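Local coordinates for protein o-succinylbenzoate synthase (Synechococcus elongatus, PDB 2OZT) that converts 2-succinyl-6-hydroxy-2,4-cyclohexadiene-1-carboxylate to 2-succinylbenzoate with the help of a divalent metal cation, a dehydration on the route to phylloquinone, at residues Leu164-Asn169 with Glu193-Pro198; Ala219-Val224 with Val243-Leu248. All coordinates share one frame; numbering follows the deposited sequence.

Contact 1 (Leu164-Asn169 with Glu193-Pro198). With NA (sodium ion), chain D; PO4 (phosphate ion), chain B.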
# COMPACT_ATOMS: atom_id res chain seq x y z
N LEU A 164 8.05 -13.03 9.24
CA LEU A 164 7.57 -11.95 10.09
C LEU A 164 8.22 -10.62 9.71
O LEU A 164 9.44 -10.55 9.53
CB LEU A 164 7.94 -12.33 11.54
CG LEU A 164 7.56 -11.27 12.55
CD1 LEU A 164 6.03 -11.02 12.60
CD2 LEU A 164 8.15 -11.73 13.91
N ARG A 165 7.38 -9.61 9.51
CA ARG A 165 7.78 -8.22 9.26
C ARG A 165 7.57 -7.43 10.54
O ARG A 165 6.56 -7.66 11.23
CB ARG A 165 6.91 -7.64 8.12
CG ARG A 165 7.01 -8.39 6.79
CD ARG A 165 5.84 -8.08 5.91
NE ARG A 165 5.99 -8.86 4.68
CZ ARG A 165 5.15 -8.78 3.63
NH1 ARG A 165 4.10 -7.95 3.64
NH2 ARG A 165 5.38 -9.56 2.56
N LEU A 166 8.50 -6.54 10.88
CA LEU A 166 8.32 -5.71 12.07
C LEU A 166 8.08 -4.28 11.62
O LEU A 166 8.96 -3.69 10.99
CB LEU A 166 9.57 -5.75 12.94
CG LEU A 166 9.97 -7.16 13.37
CD1 LEU A 166 11.30 -7.08 14.18
CD2 LEU A 166 8.86 -7.83 14.15
N ASP A 167 6.95 -3.69 11.96
CA ASP A 167 6.64 -2.36 11.47
C ASP A 167 6.75 -1.33 12.58
O ASP A 167 5.89 -1.29 13.46
CB ASP A 167 5.23 -2.37 10.87
CG ASP A 167 4.93 -1.13 10.05
OD1 ASP A 167 5.78 -0.19 9.96
OD2 ASP A 167 3.82 -1.04 9.44
N ALA A 168 7.77 -0.48 12.48
CA ALA A 168 7.93 0.57 13.45
C ALA A 168 7.18 1.86 13.13
O ALA A 168 7.06 2.75 14.01
CB ALA A 168 9.40 0.87 13.65
N ASN A 169 6.69 2.01 11.89
CA ASN A 169 5.96 3.22 11.50
C ASN A 169 6.69 4.50 11.84
O ASN A 169 6.07 5.52 12.18
CB ASN A 169 4.54 3.23 12.08
CG ASN A 169 3.73 2.06 11.60
OD1 ASN A 169 3.50 1.11 12.34
ND2 ASN A 169 3.33 2.11 10.33
N GLU A 193 11.75 -11.01 8.13
CA GLU A 193 11.91 -10.64 6.74
C GLU A 193 12.50 -9.24 6.58
O GLU A 193 13.42 -9.02 5.78
CB GLU A 193 10.54 -10.71 6.07
CG GLU A 193 10.59 -10.56 4.56
CD GLU A 193 9.24 -10.69 3.90
OE1 GLU A 193 8.21 -10.69 4.60
OE2 GLU A 193 9.22 -10.82 2.66
N TYR A 194 11.96 -8.29 7.32
CA TYR A 194 12.51 -6.94 7.37
C TYR A 194 11.93 -6.17 8.51
O TYR A 194 10.92 -6.59 9.13
CB TYR A 194 12.26 -6.18 6.05
CG TYR A 194 10.84 -6.11 5.47
CD1 TYR A 194 10.55 -6.80 4.29
CD2 TYR A 194 9.82 -5.37 6.07
CE1 TYR A 194 9.27 -6.71 3.67
CE2 TYR A 194 8.52 -5.28 5.45
CZ TYR A 194 8.29 -5.96 4.29
OH TYR A 194 7.04 -5.83 3.74
N VAL A 195 12.61 -5.05 8.84
CA VAL A 195 12.07 -4.02 9.70
C VAL A 195 11.55 -2.90 8.79
O VAL A 195 12.29 -2.38 7.95
CB VAL A 195 13.14 -3.48 10.72
CG1 VAL A 195 12.54 -2.35 11.51
CG2 VAL A 195 13.65 -4.60 11.64
N GLU A 196 10.30 -2.54 8.98
CA GLU A 196 9.65 -1.55 8.13
C GLU A 196 9.69 -0.16 8.77
O GLU A 196 9.30 -0.02 9.94
CB GLU A 196 8.20 -1.95 7.87
CG GLU A 196 7.47 -1.10 6.86
CD GLU A 196 6.12 -1.70 6.53
OE1 GLU A 196 5.84 -2.80 7.03
OE2 GLU A 196 5.37 -1.11 5.74
N GLN A 197 10.26 0.81 8.04
CA GLN A 197 10.27 2.22 8.47
C GLN A 197 10.78 2.41 9.93
O GLN A 197 10.04 2.89 10.78
CB GLN A 197 8.91 2.90 8.21
CG GLN A 197 9.03 4.43 8.13
CD GLN A 197 9.60 4.91 6.82
OE1 GLN A 197 9.22 4.42 5.74
NE2 GLN A 197 10.53 5.86 6.87
N PRO A 198 12.04 2.05 10.17
CA PRO A 198 12.48 2.21 11.56
C PRO A 198 12.53 3.66 12.00
O PRO A 198 12.28 3.94 13.20
CB PRO A 198 13.86 1.56 11.57
CG PRO A 198 14.34 1.62 10.16
CD PRO A 198 13.05 1.39 9.34
NA NA D . 5.51 1.48 8.08
P PO4 B . 6.94 -13.12 1.81
O1 PO4 B . 5.51 -13.48 1.57
O2 PO4 B . 6.98 -11.63 1.89
O3 PO4 B . 7.36 -13.71 3.16
O4 PO4 B . 8.05 -13.53 0.86

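Contact 2 (Ala219-Val224 with Val243-Leu248). With NA (sodium ion), chain D.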
# COMPACT_ATOMS: atom_id res chain seq x y z
N ALA A 219 12.65 -2.03 5.14
CA ALA A 219 11.68 -1.63 4.12
C ALA A 219 11.25 -0.20 4.32
O ALA A 219 10.98 0.24 5.43
CB ALA A 219 10.46 -2.52 4.22
N LEU A 220 11.09 0.54 3.23
CA LEU A 220 10.51 1.88 3.30
C LEU A 220 9.02 1.84 3.02
O LEU A 220 8.57 1.06 2.17
CB LEU A 220 11.13 2.78 2.21
CG LEU A 220 12.64 2.96 2.40
CD1 LEU A 220 13.15 3.68 1.18
CD2 LEU A 220 13.01 3.73 3.67
N ASP A 221 8.28 2.65 3.76
CA ASP A 221 6.80 2.66 3.62
C ASP A 221 6.37 4.11 3.61
O ASP A 221 6.10 4.65 2.54
CB ASP A 221 6.18 1.84 4.76
CG ASP A 221 4.67 1.78 4.71
OD1 ASP A 221 4.05 1.97 3.62
OD2 ASP A 221 4.04 1.52 5.77
N GLU A 222 6.31 4.76 4.76
CA GLU A 222 5.98 6.18 4.81
C GLU A 222 6.91 6.99 3.93
O GLU A 222 6.50 8.03 3.37
CB GLU A 222 6.05 6.68 6.27
CG GLU A 222 4.88 6.21 7.18
CD GLU A 222 5.04 4.85 7.86
OE1 GLU A 222 5.93 4.06 7.48
OE2 GLU A 222 4.22 4.54 8.79
N SER A 223 8.15 6.52 3.74
CA SER A 223 9.10 7.23 2.90
C SER A 223 8.81 7.15 1.41
O SER A 223 9.37 7.97 0.64
CB SER A 223 10.52 6.70 3.13
OG SER A 223 11.07 7.16 4.37
N VAL A 224 8.02 6.15 1.00
CA VAL A 224 7.77 5.93 -0.43
C VAL A 224 6.28 5.88 -0.76
O VAL A 224 5.65 4.84 -0.71
CB VAL A 224 8.56 4.73 -1.03
CG1 VAL A 224 10.08 5.05 -1.08
CG2 VAL A 224 8.34 3.43 -0.26
N VAL A 243 7.75 -0.61 0.01
CA VAL A 243 6.33 -1.00 0.13
C VAL A 243 5.54 -0.03 -0.77
O VAL A 243 5.50 1.18 -0.51
CB VAL A 243 5.86 -0.91 1.59
CG1 VAL A 243 4.39 -1.31 1.71
CG2 VAL A 243 6.75 -1.80 2.49
N ILE A 244 4.99 -0.55 -1.87
CA ILE A 244 4.34 0.29 -2.87
C ILE A 244 2.84 0.31 -2.65
O ILE A 244 2.19 -0.76 -2.64
CB ILE A 244 4.58 -0.34 -4.26
CG1 ILE A 244 6.08 -0.44 -4.60
CG2 ILE A 244 3.84 0.47 -5.37
CD1 ILE A 244 6.84 0.90 -4.57
N LYS A 245 2.29 1.52 -2.47
CA LYS A 245 0.83 1.68 -2.41
C LYS A 245 0.37 2.15 -3.77
O LYS A 245 0.40 3.33 -4.10
CB LYS A 245 0.41 2.73 -1.37
CG LYS A 245 0.56 2.26 0.10
CD LYS A 245 2.03 2.08 0.62
CE LYS A 245 2.86 3.35 0.56
NZ LYS A 245 4.28 3.01 1.11
N THR A 246 -0.01 1.17 -4.59
CA THR A 246 -0.27 1.45 -6.00
C THR A 246 -1.33 2.55 -6.18
O THR A 246 -1.22 3.37 -7.11
CB THR A 246 -0.64 0.18 -6.68
OG1 THR A 246 0.43 -0.77 -6.57
CG2 THR A 246 -0.91 0.35 -8.19
N ALA A 247 -2.34 2.57 -5.32
CA ALA A 247 -3.40 3.57 -5.48
C ALA A 247 -2.91 4.99 -5.25
O ALA A 247 -3.57 5.97 -5.66
CB ALA A 247 -4.56 3.25 -4.52
N LEU A 248 -1.76 5.13 -4.54
CA LEU A 248 -1.24 6.47 -4.21
C LEU A 248 -0.05 6.91 -5.06
O LEU A 248 0.42 8.03 -4.94
CB LEU A 248 -0.75 6.51 -2.75
CG LEU A 248 -1.71 5.95 -1.72
CD1 LEU A 248 -1.07 6.11 -0.29
CD2 LEU A 248 -3.09 6.68 -1.83
NA NA D . 5.51 1.48 8.08
O HOH W 1 3.96 3.76 -2.79

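Contact 1 (Leu164-Asn169 with Glu193-Pro198)
L166 pairs with V195 and D167 with E196 as strands 164-167 and 193-196 run parallel, their axes 4.6 Å apart and inclined by 10°. Backbone bonds alternate between the strands: E193 N to L164 O, L166 N to Y194 O, E196 N to L166 O, and A168 N to E196 O. On the face of R165, Y194, D167 and E196, the arginine lies across the tyrosine: its CG sits over the ring in a CH-pi contact, 4.0 Å from the centroid, and the guanidinium continues nearly parallel to the ring (planes 18° apart) with Y194 OH above one of its faces. Because the arginine chain is extended from CG to NE, R165 NE lies beside E193, which points the same way, and makes a nearly straight hydrogen bond of 2.9 Å to E193 OE1, part of a salt bridge. That oxygen is in the guanidinium plane, yet NE meets it from above the carboxylate plane. R165 NH2 donates to O2 of a phosphate, probably from the crystallisation liquor, at 2.7 Å and also to A295 O. Toward the C-terminal ends, the carboxylates of D167 and E196 stack almost parallel, with D167 OD2 3.6 Å from E196 OE1; K136, salt-bridged to D167 OD2, probably eases this proximity of like charges. D167 OD1 coordinates the sodium ion at 2.5 Å. The same oxygen accepts a hydrogen bond from N169 N, closing an Asx turn. Both acids are magnesium ligands. The other face is apolar: L166 and V195 both pack on L184 of helix 174-187, the helix of this beta-alpha-beta crossover, while L166 also touches L151 of helix 144-157 and strand 134-138 flanks 163-167 in the barrel sheet.

Contact 2 (Ala219-Val224 with Val243-Leu248)
V243 N donates to L220 O at 2.9 Å, joining the end of strand 219-220 to strand 243-244 before D221-V224 folds into a type I turn. Beyond this bond the contact is gathered round K245 NZ. The K245 chain, bent at chi2 (69°) and chi3 (60°), curls back so that NZ reaches the turn, the K245 and D221 side chains crossing at about a right angle. There K245 NZ makes a salt bridge of 2.7 Å to D221 OD1, meeting the anti lone pair of that oxygen, and donates to D221 O, V224 O and V243 O, two residues earlier in the chain, each from above the carbonyl plane. D221 O is gripped twice, by NZ and by V224 N from opposite faces. A water links V224 O to K245 N. The other carboxylate oxygen, D221 OD2, binds sodium at 2.7 Å, as does E222 OE1, so one acid ties lysine to metal. Earlier on the two strands, A219 CB meets V243 CG2. A metal-binding acid and a lysine at the C-terminal ends of successive barrel strands are characteristic of enolase-superfamily active sites; K245 is the predicted proton acceptor.

The contacts illustrate how a parallel barrel assembles an active site from successive strand ends. Contact 1 and contact 2 have centres about 13 Å apart and meet where strand 192-196 adjoins 218-220: Q197 N lies 2.8 Å from A219 O, a probable hydrogen bond, and Q197 OE1 likewise 2.8 Å from D221 N. Nearer the start of these strands, Y194 CD2 packs 3.5 Å from A219 CB. The sodium ion takes D167 from contact 1 and D221 with E222 from contact 2. N169 ND2 also hydrogen-bonds E222 OE2. The magnesium ligands are D167, E196 and D221; in this crystal E196 does not bind the sodium ion and E222 does. K245 and, near N169, predicted proton donor K138 flank them.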